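MRNA-binding protein PUF3 (Saccharomyces cerevisiae, PDB 3K49) binds recognition sequences in the 3' untranslated regions of mRNAs, mostly for mitochondrial proteins, and promotes deadenylation and decay of COX17 mRNA. Local coordinates at residues A[295-309]-A[331-343]. Sequence-based numbering, arbitrary orientation.
Sequences ALNLEDDSPMILMIK and LIVIAIRAYLDKL
Tyr339 is the main projection of helix 331-343 into segment 295-309, losing 95 Å² of surface to it. Its CG is anti to the backbone N (chi1 171°), which carries the ring into a hollow walled by Ile305, Ile308 and Lys309. Ile308 CG2 sits over one face, 4.0 Å from the ring centroid and 27° off the normal, a CH-pi contact displaced toward the rim. Lys309 comes at the edge, near the ring plane, with its extended chain placing CE 3.3 Å from Tyr339 CE1, while Ile305 CD1 approaches obliquely. With an alanine in place of Tyr339, a gap would probably open between these three side chains and the CG2 methyl of Ile308 would lose its aromatic partner.

One turn earlier the relief reverses: Ala335 is so small that larger side chains reach in over it. Leu298 CD1 and Met304 CE each lie 3.7 Å from Ala335 CB. Met304 gets there by folding its chain at chi2 and chi3, and the same methyl also meets Ile332 CG2 and Ile336 CG1. The backbones come closest at Ala295 and Ala335, whose CA atoms are 4.8 Å apart, with the carbonyl oxygen of Ala295 against Ala335 CA; Leu296 CG packs outside them on Ile334 CG2 at 4.1 Å. No hydrogen bond crosses the contact, and Asp300 OD1 stays 4.0 Å from Lys342 NZ, beyond a salt bridge, so shape rather than polar pairing joins the segments.

This helix-on-helix packing closes the C-terminal end of the curved PUF superhelix, where Pumilio repeat 8 meets a helix running on past its last residue. Helices 303-308 and 331-343 cross at -58°, their axes 10.8 Å apart; helix 355-364 adds Leu360 against Ile308 and Val364 against Ile336, and helix 313-323 brings Val321 to Ile336.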
loop_
_atom_site.group_PDB
_atom_site.type_symbol
_atom_site.label_atom_id
_atom_site.label_comp_id
_atom_site.label_asym_id
_atom_site.label_seq_id
_atom_site.Cartn_x
_atom_site.Cartn_y
_atom_site.Cartn_z
ATOM N N ALA A 295 -16.167 36.188 -11.049
ATOM C CA ALA A 295 -14.878 35.918 -10.429
ATOM C C ALA A 295 -14.454 37.037 -9.486
ATOM O O ALA A 295 -14.058 36.783 -8.346
ATOM C CB ALA A 295 -13.816 35.684 -11.495
ATOM N N LEU A 296 -14.546 38.275 -9.958
ATOM C CA LEU A 296 -14.129 39.417 -9.151
ATOM C C LEU A 296 -15.032 39.641 -7.944
ATOM O O LEU A 296 -14.578 40.110 -6.898
ATOM C CB LEU A 296 -14.047 40.682 -10.003
ATOM C CG LEU A 296 -12.637 41.010 -10.494
ATOM C CD1 LEU A 296 -12.651 42.079 -11.581
ATOM C CD2 LEU A 296 -11.762 41.430 -9.316
ATOM N N ASN A 297 -16.309 39.305 -8.093
ATOM C CA ASN A 297 -17.271 39.481 -7.013
ATOM C C ASN A 297 -18.074 38.208 -6.749
ATOM O O ASN A 297 -19.215 38.076 -7.195
ATOM C CB ASN A 297 -18.204 40.656 -7.311
ATOM C CG ASN A 297 -18.879 41.193 -6.064
ATOM O OD1 ASN A 297 -18.313 41.146 -4.969
ATOM N ND2 ASN A 297 -20.094 41.710 -6.222
ATOM N N LEU A 298 -17.466 37.269 -6.029
ATOM C CA LEU A 298 -18.129 36.016 -5.694
ATOM C C LEU A 298 -18.895 36.171 -4.397
ATOM O O LEU A 298 -18.596 37.059 -3.596
ATOM C CB LEU A 298 -17.116 34.875 -5.563
ATOM C CG LEU A 298 -16.511 34.323 -6.855
ATOM C CD1 LEU A 298 -15.451 33.273 -6.545
ATOM C CD2 LEU A 298 -17.597 33.749 -7.750
ATOM N N GLU A 299 -19.883 35.305 -4.197
ATOM C CA GLU A 299 -20.673 35.313 -2.973
ATOM C C GLU A 299 -20.131 34.288 -1.995
ATOM O O GLU A 299 -19.497 33.311 -2.393
ATOM C CB GLU A 299 -22.143 35.021 -3.274
ATOM C CG GLU A 299 -22.695 35.824 -4.437
ATOM C CD GLU A 299 -24.181 35.620 -4.632
ATOM O OE1 GLU A 299 -24.908 35.572 -3.617
ATOM O OE2 GLU A 299 -24.614 35.515 -5.802
ATOM N N ASP A 300 -20.396 34.510 -0.714
ATOM C CA ASP A 300 -19.872 33.651 0.340
ATOM C C ASP A 300 -20.479 32.248 0.321
ATOM O O ASP A 300 -20.163 31.415 1.175
ATOM C CB ASP A 300 -20.087 34.308 1.706
ATOM C CG ASP A 300 -19.513 35.713 1.774
ATOM O OD1 ASP A 300 -18.784 36.113 0.838
ATOM O OD2 ASP A 300 -19.790 36.419 2.767
ATOM N N ASP A 301 -21.345 31.986 -0.650
ATOM C CA ASP A 301 -21.956 30.665 -0.788
ATOM C C ASP A 301 -21.650 30.021 -2.142
ATOM O O ASP A 301 -22.097 28.909 -2.429
ATOM C CB ASP A 301 -23.469 30.708 -0.513
ATOM C CG ASP A 301 -24.237 31.576 -1.505
ATOM O OD1 ASP A 301 -25.368 31.190 -1.865
ATOM O OD2 ASP A 301 -23.725 32.641 -1.917
ATOM N N SER A 302 -20.887 30.725 -2.971
ATOM C CA SER A 302 -20.376 30.147 -4.207
ATOM C C SER A 302 -19.376 29.030 -3.896
ATOM O O SER A 302 -18.589 29.142 -2.950
ATOM C CB SER A 302 -19.698 31.221 -5.051
ATOM O OG SER A 302 -18.527 31.694 -4.408
ATOM N N PRO A 303 -19.405 27.952 -4.694
ATOM C CA PRO A 303 -18.510 26.800 -4.532
ATOM C C PRO A 303 -17.085 27.194 -4.152
ATOM O O PRO A 303 -16.604 26.775 -3.094
ATOM C CB PRO A 303 -18.544 26.151 -5.913
ATOM C CG PRO A 303 -19.935 26.430 -6.389
ATOM C CD PRO A 303 -20.300 27.789 -5.853
ATOM N N MET A 304 -16.437 27.994 -4.996
ATOM C CA MET A 304 -15.062 28.437 -4.770
ATOM C C MET A 304 -14.821 28.901 -3.344
ATOM O O MET A 304 -13.898 28.429 -2.678
ATOM C CB MET A 304 -14.717 29.579 -5.719
ATOM C CG MET A 304 -14.582 29.157 -7.164
ATOM S SD MET A 304 -12.950 28.464 -7.481
ATOM C CE MET A 304 -11.923 29.833 -6.950
ATOM N N ILE A 305 -15.653 29.828 -2.879
ATOM C CA ILE A 305 -15.445 30.459 -1.581
ATOM C C ILE A 305 -15.704 29.504 -0.427
ATOM O O ILE A 305 -14.991 29.530 0.578
ATOM C CB ILE A 305 -16.358 31.682 -1.396
ATOM C CG1 ILE A 305 -16.132 32.693 -2.520
ATOM C CG2 ILE A 305 -16.122 32.321 -0.035
ATOM C CD1 ILE A 305 -14.716 33.215 -2.594
ATOM N N LEU A 306 -16.729 28.665 -0.564
ATOM C CA LEU A 306 -16.995 27.631 0.429
ATOM C C LEU A 306 -15.789 26.705 0.517
ATOM O O LEU A 306 -15.480 26.165 1.575
ATOM C CB LEU A 306 -18.221 26.810 0.045
ATOM C CG LEU A 306 -19.602 27.439 0.176
ATOM C CD1 LEU A 306 -20.638 26.503 -0.426
ATOM C CD2 LEU A 306 -19.928 27.745 1.630
ATOM N N MET A 307 -15.116 26.525 -0.613
ATOM C CA MET A 307 -13.969 25.636 -0.697
ATOM C C MET A 307 -12.695 26.268 -0.133
ATOM O O MET A 307 -12.013 25.653 0.688
ATOM C CB MET A 307 -13.776 25.150 -2.138
ATOM C CG MET A 307 -14.784 24.074 -2.531
ATOM S SD MET A 307 -14.677 23.557 -4.246
ATOM C CE MET A 307 -12.986 22.959 -4.327
ATOM N N ILE A 308 -12.389 27.493 -0.553
ATOM C CA ILE A 308 -11.221 28.212 -0.044
ATOM C C ILE A 308 -11.180 28.271 1.480
ATOM O O ILE A 308 -10.105 28.248 2.083
ATOM C CB ILE A 308 -11.162 29.652 -0.576
ATOM C CG1 ILE A 308 -11.141 29.655 -2.103
ATOM C CG2 ILE A 308 -9.937 30.369 -0.033
ATOM C CD1 ILE A 308 -11.190 31.049 -2.703
ATOM N N LYS A 309 -12.352 28.341 2.101
ATOM C CA LYS A 309 -12.444 28.516 3.548
ATOM C C LYS A 309 -12.431 27.199 4.325
ATOM O O LYS A 309 -12.379 27.200 5.558
ATOM C CB LYS A 309 -13.715 29.285 3.911
ATOM C CG LYS A 309 -13.731 30.725 3.435
ATOM C CD LYS A 309 -15.016 31.426 3.834
ATOM C CE LYS A 309 -15.028 32.869 3.361
ATOM N NZ LYS A 309 -16.280 33.572 3.748
ATOM N N LEU A 331 -9.802 32.203 -14.576
ATOM C CA LEU A 331 -10.878 32.596 -13.671
ATOM C C LEU A 331 -10.610 32.183 -12.225
ATOM O O LEU A 331 -11.014 32.869 -11.286
ATOM C CB LEU A 331 -12.209 32.006 -14.144
ATOM C CG LEU A 331 -12.409 31.967 -15.662
ATOM C CD1 LEU A 331 -13.781 31.400 -16.013
ATOM C CD2 LEU A 331 -12.215 33.345 -16.284
ATOM N N ILE A 332 -9.923 31.060 -12.051
ATOM C CA ILE A 332 -9.658 30.529 -10.722
ATOM C C ILE A 332 -8.702 31.429 -9.947
ATOM O O ILE A 332 -8.903 31.701 -8.759
ATOM C CB ILE A 332 -9.102 29.087 -10.798
ATOM C CG1 ILE A 332 -10.188 28.138 -11.315
ATOM C CG2 ILE A 332 -8.581 28.634 -9.435
ATOM C CD1 ILE A 332 -9.729 26.722 -11.532
ATOM N N VAL A 333 -7.664 31.894 -10.629
ATOM C CA VAL A 333 -6.638 32.706 -9.989
ATOM C C VAL A 333 -7.221 34.009 -9.472
ATOM O O VAL A 333 -7.066 34.363 -8.301
ATOM C CB VAL A 333 -5.492 33.037 -10.961
ATOM C CG1 VAL A 333 -4.498 33.985 -10.308
ATOM C CG2 VAL A 333 -4.802 31.763 -11.424
ATOM N N ILE A 334 -7.896 34.722 -10.363
ATOM C CA ILE A 334 -8.465 36.018 -10.032
ATOM C C ILE A 334 -9.429 35.930 -8.857
ATOM O O ILE A 334 -9.448 36.810 -7.996
ATOM C CB ILE A 334 -9.218 36.623 -11.229
ATOM C CG1 ILE A 334 -8.250 36.925 -12.374
ATOM C CG2 ILE A 334 -9.963 37.879 -10.806
ATOM C CD1 ILE A 334 -8.935 37.298 -13.669
ATOM N N ALA A 335 -10.227 34.864 -8.822
ATOM C CA ALA A 335 -11.154 34.641 -7.714
ATOM C C ALA A 335 -10.406 34.531 -6.392
ATOM O O ALA A 335 -10.812 35.113 -5.383
ATOM C CB ALA A 335 -11.984 33.400 -7.959
ATOM N N ILE A 336 -9.304 33.785 -6.409
ATOM C CA ILE A 336 -8.496 33.577 -5.216
ATOM C C ILE A 336 -7.884 34.890 -4.765
ATOM O O ILE A 336 -7.940 35.242 -3.586
ATOM C CB ILE A 336 -7.376 32.543 -5.459
ATOM C CG1 ILE A 336 -7.968 31.238 -5.986
ATOM C CG2 ILE A 336 -6.603 32.289 -4.182
ATOM C CD1 ILE A 336 -6.947 30.201 -6.340
ATOM N N ARG A 337 -7.297 35.612 -5.712
ATOM C CA ARG A 337 -6.712 36.916 -5.426
ATOM C C ARG A 337 -7.741 37.825 -4.766
ATOM O O ARG A 337 -7.451 38.512 -3.783
ATOM C CB ARG A 337 -6.181 37.556 -6.708
ATOM C CG ARG A 337 -4.833 37.024 -7.168
ATOM C CD ARG A 337 -4.565 37.416 -8.620
ATOM N NE ARG A 337 -3.187 37.154 -9.034
ATOM C CZ ARG A 337 -2.785 37.101 -10.301
ATOM N NH1 ARG A 337 -3.657 37.284 -11.282
ATOM N NH2 ARG A 337 -1.510 36.859 -10.589
ATOM N N ALA A 338 -8.953 37.811 -5.305
ATOM C CA ALA A 338 -10.043 38.605 -4.757
ATOM C C ALA A 338 -10.342 38.257 -3.301
ATOM O O ALA A 338 -10.551 39.146 -2.477
ATOM C CB ALA A 338 -11.291 38.442 -5.605
ATOM N N TYR A 339 -10.363 36.964 -2.986
ATOM C CA TYR A 339 -10.714 36.517 -1.638
ATOM C C TYR A 339 -9.740 37.024 -0.580
ATOM O O TYR A 339 -10.117 37.271 0.565
ATOM C CB TYR A 339 -10.799 34.991 -1.563
ATOM C CG TYR A 339 -10.954 34.483 -0.145
ATOM C CD1 TYR A 339 -12.192 34.481 0.478
ATOM C CD2 TYR A 339 -9.856 34.021 0.575
ATOM C CE1 TYR A 339 -12.337 34.029 1.775
ATOM C CE2 TYR A 339 -9.993 33.566 1.873
ATOM C CZ TYR A 339 -11.235 33.572 2.467
ATOM O OH TYR A 339 -11.378 33.121 3.761
ATOM N N LEU A 340 -8.481 37.165 -0.966
ATOM C CA LEU A 340 -7.459 37.628 -0.044
ATOM C C LEU A 340 -7.688 39.090 0.308
ATOM O O LEU A 340 -7.529 39.497 1.457
ATOM C CB LEU A 340 -6.079 37.429 -0.663
ATOM C CG LEU A 340 -5.790 35.977 -1.053
ATOM C CD1 LEU A 340 -4.535 35.865 -1.910
ATOM C CD2 LEU A 340 -5.679 35.105 0.191
ATOM N N ASP A 341 -8.078 39.872 -0.692
ATOM C CA ASP A 341 -8.349 41.293 -0.509
ATOM C C ASP A 341 -9.393 41.540 0.573
ATOM O O ASP A 341 -9.105 42.179 1.585
ATOM C CB ASP A 341 -8.806 41.913 -1.829
ATOM C CG ASP A 341 -7.791 41.721 -2.944
ATOM O OD1 ASP A 341 -6.600 41.510 -2.628
ATOM O OD2 ASP A 341 -8.185 41.781 -4.131
ATOM N N LYS A 342 -10.603 41.031 0.353
ATOM C CA LYS A 342 -11.708 41.219 1.293
ATOM C C LYS A 342 -11.296 40.966 2.739
ATOM O O LYS A 342 -11.538 41.790 3.623
ATOM C CB LYS A 342 -12.892 40.316 0.924
ATOM C CG LYS A 342 -13.979 40.238 1.994
ATOM C CD LYS A 342 -15.217 39.513 1.480
ATOM C CE LYS A 342 -15.869 40.282 0.334
ATOM N NZ LYS A 342 -17.094 39.617 -0.196
ATOM N N LEU A 343 -10.672 39.817 2.969
ATOM C CA LEU A 343 -10.275 39.416 4.310
ATOM C C LEU A 343 -9.183 40.334 4.838
ATOM O O LEU A 343 -9.119 40.633 6.032
ATOM C CB LEU A 343 -9.783 37.969 4.297
ATOM C CG LEU A 343 -9.822 37.236 5.636
ATOM C CD1 LEU A 343 -11.128 37.521 6.357
ATOM C CD2 LEU A 343 -9.638 35.745 5.428
#